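Local coordinates for protein ribonuclease (Chelonia mydas, PDB 2ZPO) that probably cleaves RNA endonucleolytically on the 3' side of pyrimidine nucleotides, as a secreted member of the pancreatic ribonuclease family, at residues Y14-A19 against F46-A51; T24-M29 against T79-Q84; A63-N68 against R102-C107. All coordinates share one frame; numbering follows the deposited sequence.

Contact 1: residues Y14-A19 against F46-A51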
ATOM      1  N   TYR A  14       8.666   5.381   0.109  1.00 20.91           N
ATOM      2  CA  TYR A  14      10.019   5.076  -0.314  1.00 22.05           C
ATOM      3  C   TYR A  14      10.905   6.334  -0.371  1.00 23.18           C
ATOM      4  O   TYR A  14      10.533   7.286  -1.045  1.00 23.77           O
ATOM      5  CB  TYR A  14       9.992   4.400  -1.691  1.00 21.75           C
ATOM      6  CG  TYR A  14      11.392   4.221  -2.208  1.00 23.00           C
ATOM      7  CD1 TYR A  14      12.182   3.158  -1.759  1.00 24.55           C
ATOM      8  CD2 TYR A  14      11.942   5.153  -3.089  1.00 22.34           C
ATOM      9  CE1 TYR A  14      13.494   3.016  -2.196  1.00 26.57           C
ATOM     10  CE2 TYR A  14      13.252   5.022  -3.528  1.00 24.28           C
ATOM     11  CZ  TYR A  14      14.006   3.945  -3.081  1.00 25.49           C
ATOM     12  OH  TYR A  14      15.289   3.805  -3.530  1.00 29.98           O
ATOM     13  N   PRO A  15      12.080   6.307   0.313  1.00 24.52           N
ATOM     14  CA  PRO A  15      12.534   5.235   1.222  1.00 25.17           C
ATOM     15  C   PRO A  15      11.571   5.092   2.401  1.00 24.99           C
ATOM     16  O   PRO A  15      10.807   6.035   2.671  1.00 26.37           O
ATOM     17  CB  PRO A  15      13.913   5.726   1.721  1.00 25.56           C
ATOM     18  CG  PRO A  15      14.325   6.798   0.723  1.00 25.86           C
ATOM     19  CD  PRO A  15      13.071   7.399   0.199  1.00 25.32           C
ATOM     20  N   ARG A  16      11.599   3.920   3.048  1.00 25.20           N
ATOM     21  CA  ARG A  16      10.720   3.648   4.178  0.60 24.41           C
ATOM     22  C   ARG A  16      10.887   4.726   5.243  1.00 24.76           C
ATOM     23  O   ARG A  16      12.019   5.142   5.557  1.00 25.25           O
ATOM     24  CB  ARG A  16      11.010   2.264   4.748  0.60 24.68           C
ATOM     25  CG  ARG A  16       9.936   1.784   5.706  0.60 24.34           C
ATOM     26  CD  ARG A  16      10.204   0.380   6.181  0.60 24.13           C
ATOM     27  NE  ARG A  16       9.029  -0.178   6.838  0.60 21.07           N
ATOM     28  CZ  ARG A  16       8.778  -0.092   8.139  0.60 19.78           C
ATOM     29  NH1 ARG A  16       9.635   0.520   8.960  0.60 21.35           N
ATOM     30  NH2 ARG A  16       7.683  -0.638   8.630  0.60 14.87           N
ATOM     31  N   THR A  17       9.762   5.214   5.755  1.00 23.70           N
ATOM     32  CA  THR A  17       9.770   6.220   6.814  1.00 23.96           C
ATOM     33  C   THR A  17      10.220   5.568   8.110  1.00 24.30           C
ATOM     34  O   THR A  17       9.778   4.476   8.456  1.00 23.67           O
ATOM     35  CB  THR A  17       8.374   6.873   6.936  1.00 23.73           C
ATOM     36  OG1 THR A  17       8.111   7.608   5.750  1.00 21.94           O
ATOM     37  CG2 THR A  17       8.270   7.815   8.154  1.00 24.63           C
ATOM     38  N   ALA A  18      11.166   6.219   8.798  1.00 24.42           N
ATOM     39  CA  ALA A  18      11.716   5.693  10.031  1.00 24.45           C
ATOM     40  C   ALA A  18      10.666   5.760  11.141  1.00 24.97           C
ATOM     41  O   ALA A  18       9.847   6.678  11.168  1.00 25.41           O
ATOM     42  CB  ALA A  18      12.974   6.494  10.433  1.00 24.72           C
ATOM     43  N   ALA A  19      10.680   4.753  12.003  1.00 24.55           N
ATOM     44  CA  ALA A  19       9.755   4.654  13.138  1.00 25.20           C
ATOM     45  C   ALA A  19      10.361   3.708  14.169  1.00 24.95           C
ATOM     46  O   ALA A  19      11.243   2.921  13.820  1.00 25.06           O
ATOM     47  CB  ALA A  19       8.366   4.164  12.674  1.00 25.16           C
ATOM     48  N   PHE A  46       1.803  -0.569   2.680  1.00 14.30           N
ATOM     49  CA  PHE A  46       2.754   0.396   2.147  1.00 14.31           C
ATOM     50  C   PHE A  46       3.840  -0.385   1.458  1.00 14.03           C
ATOM     51  O   PHE A  46       4.383  -1.347   2.022  1.00 14.42           O
ATOM     52  CB  PHE A  46       3.343   1.233   3.286  1.00 15.31           C
ATOM     53  CG  PHE A  46       2.323   2.125   3.952  1.00 16.23           C
ATOM     54  CD1 PHE A  46       1.951   3.342   3.354  1.00 17.44           C
ATOM     55  CD2 PHE A  46       1.695   1.730   5.144  1.00 14.57           C
ATOM     56  CE1 PHE A  46       0.986   4.182   3.973  1.00 17.33           C
ATOM     57  CE2 PHE A  46       0.747   2.567   5.766  1.00 17.52           C
ATOM     58  CZ  PHE A  46       0.392   3.786   5.174  1.00 17.15           C
ATOM     59  N   VAL A  47       4.132  -0.003   0.217  1.00 12.73           N
ATOM     60  CA  VAL A  47       5.166  -0.691  -0.554  1.00 13.36           C
ATOM     61  C   VAL A  47       6.411   0.202  -0.518  1.00 12.96           C
ATOM     62  O   VAL A  47       6.329   1.383  -0.848  1.00 13.73           O
ATOM     63  CB  VAL A  47       4.711  -0.920  -2.027  1.00 13.28           C
ATOM     64  CG1 VAL A  47       5.785  -1.654  -2.778  1.00 12.30           C
ATOM     65  CG2 VAL A  47       3.365  -1.696  -2.099  1.00 13.63           C
ATOM     66  N   HIS A  48       7.571  -0.371  -0.159  1.00 13.44           N
ATOM     67  CA  HIS A  48       8.826   0.410  -0.036  1.00 13.71           C
ATOM     68  C   HIS A  48       9.671   0.245  -1.289  1.00 13.09           C
ATOM     69  O   HIS A  48      10.743  -0.375  -1.292  1.00 13.87           O
ATOM     70  CB  HIS A  48       9.581   0.035   1.249  1.00 14.65           C
ATOM     71  CG  HIS A  48       8.684   0.004   2.441  1.00 14.61           C
ATOM     72  ND1 HIS A  48       7.878   1.075   2.780  1.00 14.13           N
ATOM     73  CD2 HIS A  48       8.391  -0.990   3.320  1.00 15.42           C
ATOM     74  CE1 HIS A  48       7.158   0.754   3.845  1.00 13.64           C
ATOM     75  NE2 HIS A  48       7.452  -0.491   4.189  1.00 13.31           N
ATOM     76  N   ALA A  49       9.153   0.801  -2.373  1.00 12.77           N
ATOM     77  CA  ALA A  49       9.860   0.864  -3.658  1.00 12.01           C
ATOM     78  C   ALA A  49       9.375   2.159  -4.303  1.00 12.81           C
ATOM     79  O   ALA A  49       8.342   2.707  -3.924  1.00 12.38           O
ATOM     80  CB  ALA A  49       9.481  -0.313  -4.531  1.00 13.52           C
ATOM     81  N   SER A  50      10.116   2.633  -5.287  1.00 12.38           N
ATOM     82  CA  SER A  50       9.730   3.883  -5.934  1.00 13.12           C
ATOM     83  C   SER A  50       8.457   3.762  -6.773  1.00 13.20           C
ATOM     84  O   SER A  50       8.037   2.675  -7.196  1.00 12.77           O
ATOM     85  CB  SER A  50      10.875   4.385  -6.820  1.00 13.20           C
ATOM     86  OG  SER A  50      11.037   3.583  -7.961  1.00 12.99           O
ATOM     87  N   ALA A  51       7.851   4.920  -7.040  1.00 14.26           N
ATOM     88  CA  ALA A  51       6.701   4.946  -7.921  1.00 14.84           C
ATOM     89  C   ALA A  51       7.015   4.304  -9.267  1.00 14.01           C
ATOM     90  O   ALA A  51       6.197   3.559  -9.802  1.00 14.88           O
ATOM     91  CB  ALA A  51       6.203   6.406  -8.094  1.00 15.43           C
TER
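Tyr14 and Arg16, in the loop that leads from helix 3-11 to helix 22-32 of this ribonuclease A fold, lie against His48, Ala49 and Ser50, where the chain leaves strand 43-47. Tyr14 sets its CB 3.3 Å from Ala49 O, and its ring lies across the backbone, with Ser50 N 3.7 Å above one face near the rim. CG stands anti to the backbone N (chi1 174°), which turns the ring toward 46-51; CD of Pro15, which follows a cis peptide bond, lies on the opposite face. A broad ring suits this place because it can lie over the backbone of Ala49 and Ser50, while Ser50 caps the next helix through Ser53 N. Arg16 comes next and, in the conformer described, one of two, lays its aliphatic part over the His48 ring: CG sits over the ring centre in a CH-pi contact, 3.6 Å from the centroid. The guanidinium of this conformer is turned 81° to the imidazole and reaches on to Thr79 OG1 through NH2. His48 suits the junction because it offers a flat face and two nitrogens, ND1 hydrogen-bonded to Asp13 O and NE2 to Thr79 OG1. With an alanine here, Arg16 CG would probably lose the ring it rests on, and Asp13 O and Thr79 OG1 their imidazole partners. Beyond CG, the extended arginine chain carries CD to 3.5 Å from His48 NE2.

Contact 2: residues T24-M29 against T79-Q84. With SO4 (sulfate ion), chain F.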
ATOM      1  N   THR A  24       3.865   1.624  15.663  1.00 20.38           N
ATOM      2  CA  THR A  24       4.007   3.075  15.604  1.00 19.37           C
ATOM      3  C   THR A  24       4.116   3.562  14.147  1.00 18.68           C
ATOM      4  O   THR A  24       3.539   4.584  13.798  1.00 18.77           O
ATOM      5  CB  THR A  24       5.233   3.598  16.401  1.00 20.32           C
ATOM      6  OG1 THR A  24       5.194   3.126  17.766  1.00 21.94           O
ATOM      7  CG2 THR A  24       5.244   5.091  16.413  1.00 20.03           C
ATOM      8  N   TYR A  25       4.878   2.844  13.324  1.00 18.43           N
ATOM      9  CA  TYR A  25       4.912   3.112  11.882  1.00 17.37           C
ATOM     10  C   TYR A  25       3.474   3.223  11.356  1.00 17.18           C
ATOM     11  O   TYR A  25       3.089   4.202  10.704  1.00 17.15           O
ATOM     12  CB  TYR A  25       5.652   1.995  11.145  1.00 17.82           C
ATOM     13  CG  TYR A  25       5.637   2.194   9.650  1.00 17.18           C
ATOM     14  CD1 TYR A  25       4.593   1.685   8.880  1.00 15.11           C
ATOM     15  CD2 TYR A  25       6.653   2.907   9.014  1.00 16.67           C
ATOM     16  CE1 TYR A  25       4.578   1.874   7.512  1.00 15.56           C
ATOM     17  CE2 TYR A  25       6.651   3.122   7.633  1.00 17.43           C
ATOM     18  CZ  TYR A  25       5.597   2.613   6.888  1.00 14.99           C
ATOM     19  OH  TYR A  25       5.585   2.831   5.523  1.00 14.25           O
ATOM     20  N   CYS A  26       2.691   2.184  11.632  1.00 17.50           N
ATOM     21  CA  CYS A  26       1.320   2.134  11.119  1.00 16.94           C
ATOM     22  C   CYS A  26       0.439   3.273  11.636  1.00 17.76           C
ATOM     23  O   CYS A  26      -0.264   3.925  10.886  1.00 16.49           O
ATOM     24  CB  CYS A  26       0.725   0.771  11.422  1.00 17.88           C
ATOM     25  SG  CYS A  26       1.353  -0.528  10.360  1.00 17.89           S
ATOM     26  N   ASN A  27       0.516   3.530  12.943  1.00 17.63           N
ATOM     27  CA  ASN A  27      -0.258   4.586  13.523  1.00 18.61           C
ATOM     28  C   ASN A  27       0.060   5.954  12.893  1.00 18.02           C
ATOM     29  O   ASN A  27      -0.842   6.712  12.526  1.00 18.51           O
ATOM     30  CB  ASN A  27      -0.029   4.580  15.034  1.00 18.72           C
ATOM     31  CG  ASN A  27      -0.761   3.422  15.721  1.00 20.15           C
ATOM     32  OD1 ASN A  27      -1.768   2.904  15.196  1.00 21.45           O
ATOM     33  ND2 ASN A  27      -0.293   3.034  16.911  1.00 20.99           N
ATOM     34  N   GLN A  28       1.350   6.229  12.731  1.00 19.18           N
ATOM     35  CA  GLN A  28       1.787   7.498  12.162  1.00 18.36           C
ATOM     36  C   GLN A  28       1.436   7.611  10.679  1.00 18.22           C
ATOM     37  O   GLN A  28       0.936   8.630  10.215  1.00 18.25           O
ATOM     38  CB  GLN A  28       3.305   7.655  12.355  1.00 19.01           C
ATOM     39  CG  GLN A  28       3.686   7.815  13.824  1.00 21.92           C
ATOM     40  CD  GLN A  28       5.199   8.001  14.067  1.00 24.75           C
ATOM     41  OE1 GLN A  28       6.042   7.432  13.373  1.00 27.03           O
ATOM     42  NE2 GLN A  28       5.530   8.785  15.093  1.00 26.05           N
ATOM     43  N   MET A  29       1.694   6.549   9.932  1.00 16.98           N
ATOM     44  CA  MET A  29       1.606   6.630   8.462  1.00 16.19           C
ATOM     45  C   MET A  29       0.139   6.640   8.020  1.00 15.55           C
ATOM     46  O   MET A  29      -0.235   7.358   7.090  1.00 14.45           O
ATOM     47  CB  MET A  29       2.392   5.481   7.814  1.00 16.49           C
ATOM     48  CG  MET A  29       3.895   5.574   7.962  1.00 19.13           C
ATOM     49  SD  MET A  29       4.623   7.018   7.149  1.00 24.10           S
ATOM     50  CE  MET A  29       3.861   6.958   5.549  1.00 26.77           C
ATOM     51  N   THR A  79       5.089  -3.052   4.280  1.00 14.54           N
ATOM     52  CA  THR A  79       4.548  -3.015   5.637  1.00 15.07           C
ATOM     53  C   THR A  79       3.033  -3.038   5.519  1.00 16.04           C
ATOM     54  O   THR A  79       2.439  -2.232   4.774  1.00 15.53           O
ATOM     55  CB  THR A  79       4.978  -1.756   6.398  1.00 15.88           C
ATOM     56  OG1 THR A  79       6.409  -1.683   6.373  1.00 15.01           O
ATOM     57  CG2 THR A  79       4.488  -1.795   7.875  1.00 15.16           C
ATOM     58  N   THR A  80       2.418  -3.948   6.265  1.00 17.09           N
ATOM     59  CA  THR A  80       0.970  -4.127   6.243  1.00 18.27           C
ATOM     60  C   THR A  80       0.418  -3.725   7.592  1.00 18.74           C
ATOM     61  O   THR A  80       0.890  -4.207   8.627  1.00 19.12           O
ATOM     62  CB  THR A  80       0.575  -5.580   5.843  1.00 19.15           C
ATOM     63  OG1 THR A  80       1.244  -5.926   4.622  1.00 21.68           O
ATOM     64  CG2 THR A  80      -0.897  -5.674   5.627  1.00 21.13           C
ATOM     65  N   CYS A  81      -0.565  -2.823   7.565  1.00 18.26           N
ATOM     66  CA  CYS A  81      -1.193  -2.290   8.758  1.00 17.92           C
ATOM     67  C   CYS A  81      -2.641  -2.759   8.807  1.00 18.68           C
ATOM     68  O   CYS A  81      -3.341  -2.683   7.803  1.00 17.51           O
ATOM     69  CB  CYS A  81      -1.160  -0.760   8.722  1.00 18.64           C
ATOM     70  SG  CYS A  81       0.507  -0.085   8.537  1.00 18.43           S
ATOM     71  N   ARG A  82      -3.062  -3.238   9.976  1.00 18.75           N
ATOM     72  CA  ARG A  82      -4.430  -3.711  10.199  1.00 20.28           C
ATOM     73  C   ARG A  82      -4.948  -3.074  11.490  1.00 19.95           C
ATOM     74  O   ARG A  82      -4.268  -3.061  12.504  1.00 18.96           O
ATOM     75  CB  ARG A  82      -4.477  -5.241  10.288  1.00 20.40           C
ATOM     76  CG  ARG A  82      -4.429  -5.930   8.917  1.00 22.20           C
ATOM     77  CD  ARG A  82      -4.292  -7.460   9.006  1.00 24.68           C
ATOM     78  NE  ARG A  82      -5.484  -8.137   9.539  1.00 27.00           N
ATOM     79  CZ  ARG A  82      -6.499  -8.603   8.798  1.00 27.00           C
ATOM     80  NH1 ARG A  82      -6.504  -8.445   7.482  1.00 29.53           N
ATOM     81  NH2 ARG A  82      -7.531  -9.208   9.391  1.00 26.31           N
ATOM     82  N   LEU A  83      -6.157  -2.527  11.405  1.00 20.37           N
ATOM     83  CA  LEU A  83      -6.803  -1.814  12.501  1.00 21.23           C
ATOM     84  C   LEU A  83      -7.037  -2.748  13.675  1.00 22.60           C
ATOM     85  O   LEU A  83      -7.461  -3.894  13.489  1.00 22.18           O
ATOM     86  CB  LEU A  83      -8.149  -1.280  12.024  1.00 20.55           C
ATOM     87  CG  LEU A  83      -8.878  -0.253  12.905  1.00 21.14           C
ATOM     88  CD1 LEU A  83      -8.131   1.084  12.997  1.00 20.43           C
ATOM     89  CD2 LEU A  83     -10.272  -0.041  12.369  1.00 20.33           C
ATOM     90  N   GLN A  84      -6.731  -2.261  14.870  1.00 23.29           N
ATOM     91  CA  GLN A  84      -7.170  -2.942  16.098  1.00 24.74           C
ATOM     92  C   GLN A  84      -8.673  -2.781  16.264  1.00 25.35           C
ATOM     93  O   GLN A  84      -9.208  -1.644  16.309  1.00 25.65           O
ATOM     94  CB  GLN A  84      -6.479  -2.385  17.332  1.00 25.59           C
ATOM     95  CG  GLN A  84      -4.988  -2.458  17.238  1.00 28.43           C
ATOM     96  CD  GLN A  84      -4.309  -2.327  18.559  1.00 33.83           C
ATOM     97  OE1 GLN A  84      -4.709  -1.535  19.426  1.00 36.47           O
ATOM     98  NE2 GLN A  84      -3.235  -3.091  18.733  1.00 35.95           N
TER
HETATM   99  S   SO4 F 124      -5.500  -9.442  12.551  0.50 56.76           S
HETATM  100  O1  SO4 F 124      -5.519  -8.010  12.262  0.50 56.46           O
HETATM  101  O2  SO4 F 124      -5.578  -9.655  13.994  0.50 56.77           O
HETATM  102  O3  SO4 F 124      -6.646 -10.080  11.905  0.50 56.50           O
HETATM  103  O4  SO4 F 124      -4.258 -10.029  12.055  0.50 56.75           O
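Helix 24-29 passes over strand 79-83 with an angle of 75° between their directions and an axis separation of 8.6 Å, and the closest CA pair, 5.6 Å apart, is Cys26 with Cys81. That spacing suits a disulfide, and the two SG atoms are joined at 2.1 Å with chi3 of -80°, near the relaxed value for an S-S bond. Both sulfurs lie anti to their carbonyl carbons and meet in the buried interior, where a compact, apolar link fits well. Next to it, Thr79 CG2 packs 3.6 Å from Tyr25 CD1; the methyl meets the aromatic ring while OG1 serves His48 and Arg16. Met29 CG covers a face of the same ring, one turn along the helix, and the phenol OH is hydrogen-bonded to Asp13 OD2. On the strand's other side, Arg82, assigned to substrate binding by similarity, grips a sulfate with NE 2.7 Å from O1 and NH2 2.8 Å from O3, a mode consistent with phosphate recognition. Strand 79-83 runs between its antiparallel neighbours 43-47 and 94-108, so the disulfide fastens helix 22-32 to the sheet, with Phe46 packed on Cys81 and Tyr94 on Cys26.

Contact 3: residues A63-N68 against R102-C107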
ATOM      1  N   ALA A  63       3.041  -9.089 -14.928  1.00 16.11           N
ATOM      2  CA  ALA A  63       2.369 -10.090 -15.779  1.00 16.82           C
ATOM      3  C   ALA A  63       0.855 -10.010 -15.554  1.00 16.32           C
ATOM      4  O   ALA A  63       0.405  -9.725 -14.444  1.00 15.91           O
ATOM      5  CB  ALA A  63       2.854 -11.459 -15.439  1.00 17.69           C
ATOM      6  N   PRO A  64       0.066 -10.302 -16.597  1.00 16.69           N
ATOM      7  CA  PRO A  64      -1.395 -10.280 -16.406  1.00 16.29           C
ATOM      8  C   PRO A  64      -1.866 -11.263 -15.315  1.00 17.13           C
ATOM      9  O   PRO A  64      -1.318 -12.343 -15.178  1.00 16.20           O
ATOM     10  CB  PRO A  64      -1.947 -10.703 -17.782  1.00 17.02           C
ATOM     11  CG  PRO A  64      -0.799 -10.898 -18.696  1.00 18.86           C
ATOM     12  CD  PRO A  64       0.481 -10.646 -17.972  1.00 16.28           C
ATOM     13  N   ALA A  65      -2.901 -10.883 -14.567  1.00 16.95           N
ATOM     14  CA  ALA A  65      -3.371 -11.709 -13.446  1.00 18.01           C
ATOM     15  C   ALA A  65      -4.893 -11.755 -13.422  1.00 18.64           C
ATOM     16  O   ALA A  65      -5.503 -12.019 -12.378  1.00 20.44           O
ATOM     17  CB  ALA A  65      -2.822 -11.179 -12.113  1.00 17.15           C
ATOM     18  N   GLY A  66      -5.491 -11.531 -14.584  1.00 18.49           N
ATOM     19  CA  GLY A  66      -6.966 -11.525 -14.720  1.00 18.94           C
ATOM     20  C   GLY A  66      -7.540 -10.126 -14.631  1.00 19.23           C
ATOM     21  O   GLY A  66      -7.148  -9.320 -13.777  1.00 18.83           O
ATOM     22  N   GLY A  67      -8.484  -9.824 -15.525  1.00 19.94           N
ATOM     23  CA  GLY A  67      -9.123  -8.519 -15.536  1.00 19.84           C
ATOM     24  C   GLY A  67      -8.062  -7.443 -15.694  1.00 19.56           C
ATOM     25  O   GLY A  67      -7.241  -7.531 -16.598  1.00 20.07           O
ATOM     26  N   ASN A  68      -8.075  -6.461 -14.796  1.00 19.28           N
ATOM     27  CA  ASN A  68      -7.086  -5.376 -14.839  1.00 19.62           C
ATOM     28  C   ASN A  68      -5.945  -5.546 -13.829  1.00 18.38           C
ATOM     29  O   ASN A  68      -5.200  -4.577 -13.570  1.00 18.88           O
ATOM     30  CB  ASN A  68      -7.708  -3.974 -14.724  1.00 20.96           C
ATOM     31  CG  ASN A  68      -8.261  -3.648 -13.342  1.00 22.97           C
ATOM     32  OD1 ASN A  68      -8.635  -2.492 -13.097  1.00 30.71           O
ATOM     33  ND2 ASN A  68      -8.339  -4.626 -12.444  1.00 23.26           N
ATOM     34  N   ARG A 102       6.104 -10.502  -3.666  1.00 13.50           N
ATOM     35  CA  ARG A 102       5.519  -9.970  -4.907  1.00 12.31           C
ATOM     36  C   ARG A 102       4.126  -9.433  -4.586  1.00 12.53           C
ATOM     37  O   ARG A 102       3.489  -9.812  -3.592  1.00 12.69           O
ATOM     38  CB  ARG A 102       5.455 -11.038  -6.019  1.00 12.59           C
ATOM     39  CG  ARG A 102       6.848 -11.577  -6.428  1.00 16.53           C
ATOM     40  CD  ARG A 102       6.751 -12.845  -7.284  1.00 18.94           C
ATOM     41  NE  ARG A 102       5.958 -12.662  -8.485  1.00 22.11           N
ATOM     42  CZ  ARG A 102       4.901 -13.385  -8.848  1.00 22.65           C
ATOM     43  NH1 ARG A 102       4.481 -14.410  -8.117  1.00 24.88           N
ATOM     44  NH2 ARG A 102       4.285 -13.098  -9.986  1.00 23.00           N
ATOM     45  N   ILE A 103       3.657  -8.529  -5.434  1.00 11.23           N
ATOM     46  CA  ILE A 103       2.358  -7.893  -5.206  1.00 11.73           C
ATOM     47  C   ILE A 103       1.472  -7.940  -6.449  1.00 12.19           C
ATOM     48  O   ILE A 103       1.970  -8.004  -7.588  1.00 11.96           O
ATOM     49  CB  ILE A 103       2.484  -6.410  -4.707  1.00 12.35           C
ATOM     50  CG1 ILE A 103       3.184  -5.516  -5.743  1.00 10.70           C
ATOM     51  CG2 ILE A 103       3.194  -6.375  -3.342  1.00 11.54           C
ATOM     52  CD1 ILE A 103       3.180  -4.013  -5.422  1.00 12.00           C
ATOM     53  N   ARG A 104       0.154  -7.857  -6.194  1.00 11.70           N
ATOM     54  CA  ARG A 104      -0.872  -7.858  -7.237  1.00 11.76           C
ATOM     55  C   ARG A 104      -1.573  -6.523  -7.122  1.00 12.00           C
ATOM     56  O   ARG A 104      -2.078  -6.174  -6.039  1.00 11.37           O
ATOM     57  CB  ARG A 104      -1.877  -9.015  -7.019  1.00 11.68           C
ATOM     58  CG  ARG A 104      -3.003  -9.029  -8.044  1.00 13.92           C
ATOM     59  CD  ARG A 104      -3.844 -10.279  -7.962  1.00 16.70           C
ATOM     60  NE  ARG A 104      -3.067 -11.421  -8.434  1.00 15.74           N
ATOM     61  CZ  ARG A 104      -3.473 -12.677  -8.372  1.00 21.20           C
ATOM     62  NH1 ARG A 104      -4.674 -12.950  -7.856  1.00 20.55           N
ATOM     63  NH2 ARG A 104      -2.678 -13.638  -8.823  1.00 22.80           N
ATOM     64  N   ILE A 105      -1.499  -5.745  -8.181  1.00 12.40           N
ATOM     65  CA  ILE A 105      -2.148  -4.425  -8.213  1.00 12.29           C
ATOM     66  C   ILE A 105      -3.161  -4.354  -9.383  1.00 13.20           C
ATOM     67  O   ILE A 105      -3.137  -5.198 -10.261  1.00 13.33           O
ATOM     68  CB  ILE A 105      -1.099  -3.252  -8.288  1.00 13.03           C
ATOM     69  CG1 ILE A 105      -0.304  -3.290  -9.603  1.00 13.68           C
ATOM     70  CG2 ILE A 105      -0.170  -3.307  -7.075  1.00 14.35           C
ATOM     71  CD1 ILE A 105       0.648  -2.077  -9.778  1.00 14.91           C
ATOM     72  N   ALA A 106      -4.052  -3.364  -9.349  1.00 13.21           N
ATOM     73  CA  ALA A 106      -4.902  -3.071 -10.509  1.00 13.77           C
ATOM     74  C   ALA A 106      -4.282  -1.926 -11.259  1.00 14.58           C
ATOM     75  O   ALA A 106      -3.904  -0.903 -10.653  1.00 14.92           O
ATOM     76  CB  ALA A 106      -6.305  -2.684 -10.062  1.00 14.21           C
ATOM     77  N   CYS A 107      -4.176  -2.090 -12.575  1.00 15.32           N
ATOM     78  CA  CYS A 107      -3.699  -1.024 -13.447  1.00 16.55           C
ATOM     79  C   CYS A 107      -4.808  -0.489 -14.359  1.00 17.08           C
ATOM     80  O   CYS A 107      -5.807  -1.184 -14.678  1.00 18.73           O
ATOM     81  CB  CYS A 107      -2.495  -1.469 -14.272  1.00 17.25           C
ATOM     82  SG  CYS A 107      -1.053  -2.031 -13.278  1.00 17.86           S
TER
HETATM   83  O   HOH W   1      -8.418  -0.620 -14.844  1.00 39.46           O
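Asn68 and Cys107 form the tight end of this contact, where the turn after strand 62-64 comes back alongside the end of strand 94-108 in the antiparallel sheet of the ribonuclease A fold. Cys107 N donates to Asn68 O at 2.9 Å, with an N-H...O angle of 170°. The same oxygen also receives a CA-H...O contact from Ala106, 3.4 Å away, so two neighbouring strand residues converge on it. Beside them the Asn68 amide comes up to the methyl of Ala106, its ND2 3.7 Å from CB. The small alanine suits a strand position that touches both this amide and His114, the proton donor by similarity. A chi1 of 71° puts CG of Asn68 between the backbone N and the carbonyl carbon, and from there the amide reaches the Ala106 methyl.

The remainder is looser. Gly66 and Gly67 carry the chain round an exposed turn; any side chain at Gly66 would collide with the carbonyl oxygen before it, and Gly67 has a positive phi, which glycine adopts readily. Just before them, Ala65 offers only its methyl, 3.7 Å from Arg104 NE, a modest touch that leaves the guanidinium to its salt bridge with Asp71. On the solvent side a water donates to Asn68 OD1 at 2.6 Å and to Cys107 O at 2.7 Å, linking two acceptors that could not bond to each other directly.

Cys107 is also held by its disulfide to Cys58. The chemistry thus implies a firm joint at one end, made by a straight backbone bond, a water bridge and a nearby covalent link, while the glycines make no contact with strand 102-107.

Overall arrangement
From the N terminus, the loop 14-19 meets 46-51, so contact 1 closes a loop that contains helix 22-32 and the start of strand 43-47. Contact 2 opens within that loop, at 24-29, and closes beyond it at 79-84, so the two cross; they also touch, as Phe46 N hydrogen-bonds to Thr79 O. Contact 3 opens at 63-68, after contact 1 has closed, and crosses contact 2 before ending at 102-107. Its centre is about 24 Å from that of contact 2, on the other side of the chain's centre. Together they tie the N-terminal loop, helix 22-32 and the turn after strand 62-64 to one antiparallel sheet.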